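Local coordinates for protein catechol 1,2 dioxygenase (Acinetobacter radioresistens, PDB 2XSU) that probably uses a ferric iron to split the ring of catechol with O2, giving cis,cis-muconate at the start of the beta-ketoadipate pathway, at residues Arg89-Asp94 with Thr103-Glu108; Ile138-Val143 with Ala276-Asp281; Glu248-Trp251 with Ala257-Asp260. The protein carries 1 engineered substitution. All coordinates share one frame; numbering follows the deposited sequence.

Interaction 1: Arg89-Asp94 with Thr103-Glu108; sequences RADEAD and TPRTIE
Arg105 reaches out of an extended loop and sets its guanidinium between Asp91 and Asp94, two acids one helical turn apart on helix 82-96. Outward from CB, CG lies between the backbone N and the carbonyl carbon (chi1 64°), which sends the chain toward the helix, and it passes 3.4 Å from OD1 of Asp91. CD runs past this oxygen too. A bend at chi3 then turns the chain, bringing NE over the methyl of Ala90. CZ sits 3.6 Å from Ala90 CB, and the methyl lies beneath the centre of the guanidinium on one face.

At the tip the edge does the polar work. NH1 bonds to Asp91 OD1 at 2.8 Å, fairly straight at 160°, and meets that oxygen on its anti side, somewhat out of the carboxylate plane. NH1 also reaches Asp94 OD2 at 2.9 Å, coming from above the carboxylate plane. NH2 adds a longer, more bent bond of 3.3 Å to the same Asp94 OD2, on the syn side but again tilted from the plane. Both nitrogens grip one oxygen, end-on and from the same face of the carboxylate. A water closes a second route: it donates to Asp91 OD1 and accepts from the backbone N of Arg105.

The other oxygens of the two acids are engaged, Asp91 OD2 with Arg259 and Asp94 OD1 with Arg236. This is a salt-bridge network joining the N-terminal helical part of the chain to the loop that leads into the dioxygenase fold. With three arginines set against two carboxylates, both acids should be strongly held as anions, and the methyl on the face together with the bonds at the edge should leave the Arg105 guanidinium little freedom to rotate.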
loop_
_atom_site.group_PDB
_atom_site.type_symbol
_atom_site.label_atom_id
_atom_site.label_comp_id
_atom_site.label_asym_id
_atom_site.label_seq_id
_atom_site.Cartn_x
_atom_site.Cartn_y
_atom_site.Cartn_z
ATOM N N ARG A 89 -14.936 11.125 13.302
ATOM C CA ARG A 89 -14.543 12.509 13.006
ATOM C C ARG A 89 -15.672 13.313 12.358
ATOM O O ARG A 89 -15.901 14.467 12.735
ATOM C CB ARG A 89 -13.281 12.548 12.147
ATOM C CG ARG A 89 -12.064 12.153 12.936
ATOM C CD ARG A 89 -10.775 12.540 12.183
ATOM N NE ARG A 89 -10.391 13.941 12.557
ATOM C CZ ARG A 89 -10.254 14.959 11.713
ATOM N NH1 ARG A 89 -10.434 14.848 10.399
ATOM N NH2 ARG A 89 -9.935 16.147 12.193
ATOM N N ALA A 90 -16.399 12.714 11.417
ATOM C CA ALA A 90 -17.444 13.429 10.731
ATOM C C ALA A 90 -18.563 13.769 11.716
ATOM O O ALA A 90 -19.142 14.862 11.648
ATOM C CB ALA A 90 -17.970 12.610 9.563
ATOM N N ASP A 91 -18.861 12.829 12.620
ATOM C CA ASP A 91 -19.901 13.056 13.640
ATOM C C ASP A 91 -19.502 14.220 14.560
ATOM O O ASP A 91 -20.362 15.039 14.917
ATOM C CB ASP A 91 -20.164 11.800 14.495
ATOM C CG ASP A 91 -21.061 10.776 13.798
ATOM O OD1 ASP A 91 -21.677 11.075 12.769
ATOM O OD2 ASP A 91 -21.146 9.652 14.331
ATOM N N GLU A 92 -18.223 14.287 14.928
ATOM C CA GLU A 92 -17.762 15.370 15.814
ATOM C C GLU A 92 -17.749 16.718 15.108
ATOM O O GLU A 92 -18.125 17.746 15.731
ATOM C CB GLU A 92 -16.393 15.043 16.423
ATOM C CG GLU A 92 -15.984 15.997 17.549
ATOM C CD GLU A 92 -16.655 15.729 18.909
ATOM O OE1 GLU A 92 -17.540 14.855 19.033
ATOM O OE2 GLU A 92 -16.282 16.423 19.883
ATOM N N ALA A 93 -17.335 16.740 13.832
ATOM C CA ALA A 93 -17.455 17.960 13.012
ATOM C C ALA A 93 -18.907 18.441 12.915
ATOM O O ALA A 93 -19.175 19.657 13.016
ATOM C CB ALA A 93 -16.875 17.745 11.612
ATOM N N ASP A 94 -19.853 17.503 12.759
ATOM C CA ASP A 94 -21.270 17.868 12.648
ATOM C C ASP A 94 -21.787 18.403 13.969
ATOM O O ASP A 94 -22.520 19.412 13.987
ATOM C CB ASP A 94 -22.132 16.679 12.216
ATOM C CG ASP A 94 -22.048 16.387 10.720
ATOM O OD1 ASP A 94 -21.398 17.099 9.911
ATOM O OD2 ASP A 94 -22.620 15.340 10.361
ATOM N N THR A 103 -31.042 10.318 10.540
ATOM C CA THR A 103 -30.612 8.938 10.722
ATOM C C THR A 103 -29.072 8.942 10.835
ATOM O O THR A 103 -28.404 9.635 10.049
ATOM C CB THR A 103 -31.096 8.117 9.524
ATOM O OG1 THR A 103 -32.533 8.159 9.504
ATOM C CG2 THR A 103 -30.664 6.645 9.667
ATOM N N PRO A 104 -28.494 8.200 11.817
ATOM C CA PRO A 104 -27.026 8.180 11.966
ATOM C C PRO A 104 -26.303 7.610 10.734
ATOM O O PRO A 104 -26.824 6.716 10.063
ATOM C CB PRO A 104 -26.800 7.214 13.149
ATOM C CG PRO A 104 -28.050 7.230 13.901
ATOM C CD PRO A 104 -29.139 7.416 12.880
ATOM N N ARG A 105 -25.105 8.116 10.475
ATOM C CA ARG A 105 -24.216 7.556 9.461
ATOM C C ARG A 105 -23.453 6.336 9.950
ATOM O O ARG A 105 -23.215 6.186 11.150
ATOM C CB ARG A 105 -23.215 8.621 8.991
ATOM C CG ARG A 105 -22.261 9.085 10.105
ATOM C CD ARG A 105 -21.005 9.815 9.603
ATOM N NE ARG A 105 -21.262 10.948 8.725
ATOM C CZ ARG A 105 -21.500 12.210 9.094
ATOM N NH1 ARG A 105 -21.602 12.587 10.367
ATOM N NH2 ARG A 105 -21.674 13.121 8.138
ATOM N N THR A 106 -23.077 5.471 9.017
ATOM C CA THR A 106 -22.017 4.504 9.290
ATOM C C THR A 106 -21.229 4.181 8.020
ATOM O O THR A 106 -21.399 4.876 6.992
ATOM C CB THR A 106 -22.520 3.276 10.090
ATOM O OG1 THR A 106 -21.389 2.620 10.674
ATOM C CG2 THR A 106 -23.346 2.302 9.215
ATOM N N ILE A 107 -20.346 3.188 8.094
ATOM C CA ILE A 107 -19.367 3.010 7.008
ATOM C C ILE A 107 -19.986 2.543 5.701
ATOM O O ILE A 107 -21.010 1.802 5.702
ATOM C CB ILE A 107 -18.217 2.082 7.413
ATOM C CG1 ILE A 107 -18.690 0.630 7.503
ATOM C CG2 ILE A 107 -17.598 2.593 8.731
ATOM C CD1 ILE A 107 -17.499 -0.380 7.762
ATOM N N GLU A 108 -19.404 3.004 4.601
ATOM C CA GLU A 108 -19.836 2.570 3.267
ATOM C C GLU A 108 -19.420 1.120 2.966
ATOM O O GLU A 108 -20.160 0.407 2.287
ATOM C CB GLU A 108 -19.198 3.494 2.223
ATOM C CG GLU A 108 -19.660 3.282 0.780
ATOM C CD GLU A 108 -18.993 4.266 -0.189
ATOM O OE1 GLU A 108 -18.790 5.445 0.188
ATOM O OE2 GLU A 108 -18.687 3.866 -1.339
HETATM O O HOH W 1 -24.348 10.312 12.455
#

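Interaction 2: Ile138-Val143 with Ala276-Asp281; sequences IIEGTV and ARRELD
A Schellman motif ends helix 272-277, and the side chains on this turn, Arg278 and Leu280, pack against Ile138 and Glu140 of strand 136-145. Glu279 provides the positive phi of the motif, and its N bonds back to Ala276 O. Arg278, the residue before Glu279, points its side chain at the strand.

Bent at chi2 (-72°) and straight beyond it, the Arg278 chain carries the guanidinium over to Glu140. NH2 donates to Glu140 OE1 at 2.7 Å, an N-H...O angle of 148°, as part of a salt bridge. OE1 lies close to the guanidinium plane and is met on its syn side, though NH2 is well tilted from the carboxylate plane. The two flat groups are turned 46° from each other, and one nitrogen makes the direct bond. The second oxygen is linked through water, which donates to Glu140 OE2 at 2.6 Å and takes a weak bond from Arg278 NH1.

Ile138, two residues earlier on the same side of the strand, supplies the apolar half. Its CD1 presses on the aliphatic part of the arginine, 3.6 Å from Arg278 CD, while also lying 4.0 Å from CD1 of Leu280. The same methyl thus fills the angle between the arginine chain and the leucine.

His286 of strand 284-293 donates from NE2 to the same OE1, and its side chain also touches Arg278 and Ile138. The acid is thereby shared between helix end and neighbouring strand. The whole is a helix-terminating turn laid against the mixed beta-sheet of the intradiol dioxygenase fold, well away from the iron.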
loop_
_atom_site.group_PDB
_atom_site.type_symbol
_atom_site.label_atom_id
_atom_site.label_comp_id
_atom_site.label_asym_id
_atom_site.label_seq_id
_atom_site.Cartn_x
_atom_site.Cartn_y
_atom_site.Cartn_z
ATOM N N ILE A 138 -39.037 -8.391 2.848
ATOM C CA ILE A 138 -39.528 -7.087 2.399
ATOM C C ILE A 138 -38.976 -6.018 3.334
ATOM O O ILE A 138 -39.095 -6.128 4.587
ATOM C CB ILE A 138 -41.065 -7.029 2.411
ATOM C CG1 ILE A 138 -41.598 -7.929 1.288
ATOM C CG2 ILE A 138 -41.542 -5.559 2.295
ATOM C CD1 ILE A 138 -43.125 -8.133 1.254
ATOM N N ILE A 139 -38.357 -4.999 2.737
ATOM C CA ILE A 139 -37.903 -3.827 3.467
ATOM C C ILE A 139 -38.744 -2.669 3.029
ATOM O O ILE A 139 -38.937 -2.460 1.817
ATOM C CB ILE A 139 -36.436 -3.436 3.115
ATOM C CG1 ILE A 139 -35.525 -4.653 3.246
ATOM C CG2 ILE A 139 -35.972 -2.279 3.969
ATOM C CD1 ILE A 139 -34.118 -4.414 2.664
ATOM N N GLU A 140 -39.257 -1.896 3.976
ATOM C CA GLU A 140 -39.943 -0.661 3.601
ATOM C C GLU A 140 -39.760 0.462 4.583
ATOM O O GLU A 140 -39.395 0.234 5.750
ATOM C CB GLU A 140 -41.407 -0.868 3.248
ATOM C CG GLU A 140 -42.322 -1.215 4.359
ATOM C CD GLU A 140 -43.684 -1.728 3.824
ATOM O OE1 GLU A 140 -44.333 -2.505 4.514
ATOM O OE2 GLU A 140 -44.100 -1.368 2.707
ATOM N N GLY A 141 -39.923 1.677 4.078
ATOM C CA GLY A 141 -39.727 2.850 4.902
ATOM C C GLY A 141 -40.234 4.102 4.235
ATOM O O GLY A 141 -40.539 4.101 3.042
ATOM N N THR A 142 -40.303 5.160 5.038
ATOM C CA THR A 142 -40.632 6.492 4.576
ATOM C C THR A 142 -39.402 7.367 4.762
ATOM O O THR A 142 -38.716 7.268 5.796
ATOM C CB THR A 142 -41.815 7.040 5.400
ATOM O OG1 THR A 142 -42.926 6.127 5.314
ATOM C CG2 THR A 142 -42.256 8.440 4.892
ATOM N N VAL A 143 -39.129 8.234 3.790
ATOM C CA VAL A 143 -38.034 9.193 3.897
ATOM C C VAL A 143 -38.650 10.556 4.215
ATOM O O VAL A 143 -39.529 11.032 3.492
ATOM C CB VAL A 143 -37.181 9.256 2.611
ATOM C CG1 VAL A 143 -36.026 10.284 2.750
ATOM C CG2 VAL A 143 -36.624 7.844 2.271
ATOM N N ALA A 276 -51.060 -13.015 0.835
ATOM C CA ALA A 276 -51.819 -12.811 -0.408
ATOM C C ALA A 276 -51.693 -11.381 -0.926
ATOM O O ALA A 276 -51.454 -11.162 -2.120
ATOM C CB ALA A 276 -53.291 -13.155 -0.188
ATOM N N ARG A 277 -51.852 -10.419 -0.020
ATOM C CA ARG A 277 -51.772 -8.996 -0.334
ATOM C C ARG A 277 -50.427 -8.634 -0.989
ATOM O O ARG A 277 -50.363 -7.791 -1.889
ATOM C CB ARG A 277 -51.971 -8.188 0.948
ATOM C CG ARG A 277 -52.836 -6.951 0.806
ATOM C CD ARG A 277 -52.778 -6.056 2.055
ATOM N NE ARG A 277 -52.821 -6.809 3.313
ATOM C CZ ARG A 277 -53.913 -7.338 3.870
ATOM N NH1 ARG A 277 -55.106 -7.219 3.292
ATOM N NH2 ARG A 277 -53.810 -8.004 5.020
ATOM N N ARG A 278 -49.359 -9.287 -0.538
ATOM C CA ARG A 278 -48.008 -9.037 -1.044
ATOM C C ARG A 278 -47.692 -9.816 -2.316
ATOM O O ARG A 278 -46.600 -9.671 -2.883
ATOM C CB ARG A 278 -46.976 -9.399 0.032
ATOM C CG ARG A 278 -47.058 -8.561 1.290
ATOM C CD ARG A 278 -46.568 -7.163 1.038
ATOM N NE ARG A 278 -46.337 -6.446 2.284
ATOM C CZ ARG A 278 -45.858 -5.208 2.360
ATOM N NH1 ARG A 278 -45.550 -4.536 1.260
ATOM N NH2 ARG A 278 -45.698 -4.642 3.547
ATOM N N GLU A 279 -48.649 -10.639 -2.755
ATOM C CA GLU A 279 -48.502 -11.537 -3.904
ATOM C C GLU A 279 -47.366 -12.536 -3.721
ATOM O O GLU A 279 -46.590 -12.808 -4.645
ATOM C CB GLU A 279 -48.366 -10.764 -5.227
ATOM C CG GLU A 279 -49.547 -9.851 -5.533
ATOM C CD GLU A 279 -49.452 -9.205 -6.911
ATOM O OE1 GLU A 279 -49.789 -9.876 -7.917
ATOM O OE2 GLU A 279 -49.049 -8.021 -6.986
ATOM N N LEU A 280 -47.287 -13.082 -2.510
ATOM C CA LEU A 280 -46.312 -14.108 -2.176
ATOM C C LEU A 280 -47.048 -15.406 -1.850
ATOM O O LEU A 280 -48.282 -15.409 -1.808
ATOM C CB LEU A 280 -45.436 -13.633 -1.003
ATOM C CG LEU A 280 -44.645 -12.337 -1.261
ATOM C CD1 LEU A 280 -44.085 -11.767 0.035
ATOM C CD2 LEU A 280 -43.523 -12.533 -2.289
ATOM N N ASP A 281 -46.303 -16.491 -1.630
ATOM C CA ASP A 281 -46.893 -17.819 -1.392
ATOM C C ASP A 281 -46.460 -18.463 -0.060
ATOM O O ASP A 281 -47.089 -19.418 0.408
ATOM C CB ASP A 281 -46.574 -18.774 -2.554
ATOM C CG ASP A 281 -45.069 -18.956 -2.773
ATOM O OD1 ASP A 281 -44.423 -18.010 -3.284
ATOM O OD2 ASP A 281 -44.532 -20.042 -2.450
HETATM O O HOH W 2 -46.554 -1.756 1.908
#

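Interaction 3: Glu248-Trp251 with Ala257-Asp260; sequences EYLW and ATRD
The indole of Trp251 lies with the methyl of Thr258 over one face of its six-membered ring, while the backbone N of Asp260 lies at its edge, in plane. This is a CH-pi contact: Thr258 CG2 stands 3.6 Å from the ring centroid and only 9° off the normal. Asp260 approaches the same end of the indole obliquely, its OD1 3.5 Å from Trp251 CH2 and its carboxylate turned 72° from the ring. Both segments belong to the loop between strands 238-244 and 263-269 of the dioxygenase fold, and here the loop folds back on itself.

Thr258 carries the contact with both branches. CG2 is anti to the backbone N, which places the methyl under the indole; at the same time it lies 4.0 Å from CD1 of Leu250, meeting ring and leucine in directions roughly at right angles. The hydroxyl beside it serves the backbone instead. Leu250 itself is buried, with Val263 and Asn243 around it, whereas Trp251 and Asp260 lie at the surface.

Behind the threonine, Pro223 belongs to the strand that bears the iron ligands His225 and His227. The side chain of Thr258 is about 7 Å from that of His225 and about 11 Å from the iron itself, so this part of the loop packs near the metal site without binding it. Thr258 OG1 donates to Leu250 O at 2.7 Å, nearly along the C=O axis, at a C=O...O angle of 166°.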
loop_
_atom_site.group_PDB
_atom_site.type_symbol
_atom_site.label_atom_id
_atom_site.label_comp_id
_atom_site.label_asym_id
_atom_site.label_seq_id
_atom_site.Cartn_x
_atom_site.Cartn_y
_atom_site.Cartn_z
ATOM N N GLU A 248 -25.146 -13.190 15.599
ATOM C CA GLU A 248 -23.994 -13.510 16.454
ATOM C C GLU A 248 -23.004 -12.344 16.539
ATOM O O GLU A 248 -22.418 -12.102 17.612
ATOM C CB GLU A 248 -23.298 -14.762 15.896
ATOM C CG GLU A 248 -22.068 -15.187 16.636
ATOM C CD GLU A 248 -21.393 -16.426 16.031
ATOM O OE1 GLU A 248 -21.672 -16.810 14.860
ATOM O OE2 GLU A 248 -20.538 -16.985 16.744
ATOM N N TYR A 249 -22.780 -11.673 15.412
ATOM C CA TYR A 249 -21.738 -10.631 15.366
ATOM C C TYR A 249 -22.276 -9.212 15.436
ATOM O O TYR A 249 -21.568 -8.241 15.091
ATOM C CB TYR A 249 -20.857 -10.789 14.124
ATOM C CG TYR A 249 -20.042 -12.047 14.175
ATOM C CD1 TYR A 249 -18.906 -12.117 14.989
ATOM C CD2 TYR A 249 -20.437 -13.160 13.457
ATOM C CE1 TYR A 249 -18.158 -13.312 15.074
ATOM C CE2 TYR A 249 -19.689 -14.360 13.525
ATOM C CZ TYR A 249 -18.575 -14.419 14.342
ATOM O OH TYR A 249 -17.838 -15.597 14.395
ATOM N N LEU A 250 -23.537 -9.059 15.854
ATOM C CA LEU A 250 -24.151 -7.739 15.883
ATOM C C LEU A 250 -23.310 -6.673 16.563
ATOM O O LEU A 250 -23.146 -5.582 16.014
ATOM C CB LEU A 250 -25.553 -7.798 16.525
ATOM C CG LEU A 250 -26.356 -6.497 16.591
ATOM C CD1 LEU A 250 -26.713 -5.997 15.207
ATOM C CD2 LEU A 250 -27.641 -6.696 17.379
ATOM N N TRP A 251 -22.799 -6.991 17.760
ATOM C CA TRP A 251 -22.005 -6.034 18.534
ATOM C C TRP A 251 -20.521 -6.452 18.598
ATOM O O TRP A 251 -19.767 -6.039 19.507
ATOM C CB TRP A 251 -22.656 -5.842 19.917
ATOM C CG TRP A 251 -23.969 -5.116 19.794
ATOM C CD1 TRP A 251 -25.220 -5.643 19.942
ATOM C CD2 TRP A 251 -24.143 -3.722 19.518
ATOM N NE1 TRP A 251 -26.171 -4.656 19.761
ATOM C CE2 TRP A 251 -25.536 -3.469 19.494
ATOM C CE3 TRP A 251 -23.257 -2.666 19.268
ATOM C CZ2 TRP A 251 -26.067 -2.198 19.250
ATOM C CZ3 TRP A 251 -23.795 -1.381 19.030
ATOM C CH2 TRP A 251 -25.186 -1.173 19.018
ATOM N N ALA A 257 -19.121 -1.084 12.631
ATOM C CA ALA A 257 -20.127 -0.231 11.991
ATOM C C ALA A 257 -21.459 -0.159 12.732
ATOM O O ALA A 257 -22.250 0.759 12.475
ATOM C CB ALA A 257 -20.360 -0.696 10.558
ATOM N N THR A 258 -21.732 -1.110 13.629
ATOM C CA THR A 258 -23.037 -1.142 14.286
ATOM C C THR A 258 -23.199 0.069 15.212
ATOM O O THR A 258 -22.242 0.481 15.912
ATOM C CB THR A 258 -23.197 -2.447 15.100
ATOM O OG1 THR A 258 -22.920 -3.556 14.252
ATOM C CG2 THR A 258 -24.621 -2.642 15.638
ATOM N N ARG A 259 -24.403 0.644 15.199
ATOM C CA ARG A 259 -24.767 1.809 16.030
ATOM C C ARG A 259 -26.164 1.701 16.540
ATOM O O ARG A 259 -27.045 1.194 15.847
ATOM C CB ARG A 259 -24.841 3.101 15.176
ATOM C CG ARG A 259 -23.586 3.536 14.567
ATOM C CD ARG A 259 -23.824 4.898 13.990
ATOM N NE ARG A 259 -23.830 5.927 15.020
ATOM C CZ ARG A 259 -23.319 7.134 14.829
ATOM N NH1 ARG A 259 -22.791 7.449 13.646
ATOM N NH2 ARG A 259 -23.315 8.025 15.832
ATOM N N ASP A 260 -26.395 2.274 17.724
ATOM C CA ASP A 260 -27.759 2.525 18.154
ATOM C C ASP A 260 -28.473 3.378 17.102
ATOM O O ASP A 260 -27.933 4.357 16.564
ATOM C CB ASP A 260 -27.765 3.268 19.504
ATOM C CG ASP A 260 -27.263 2.414 20.661
ATOM O OD1 ASP A 260 -27.228 1.158 20.559
ATOM O OD2 ASP A 260 -26.900 3.019 21.709
#

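From the N terminus, the first of the three to close is interaction 1; eight residues, the last two of helix 82-96 and six of loop, separate its segments. Interaction 2 opens later, on strand 136-145, and spans 132 residues before it closes at the end of helix 272-277. Interaction 3, a tight closure with five residues between its segments, falls wholly within that span. Interactions 1 and 3 touch: Thr106 OG1 bonds to Ala257 O, and Arg105 O to Arg259 NH1, joining the loop 103-108 to the loop 257-260. Interaction 2 touches neither, its nearest atoms about 7 Å from interaction 1 and about 15 Å from interaction 3.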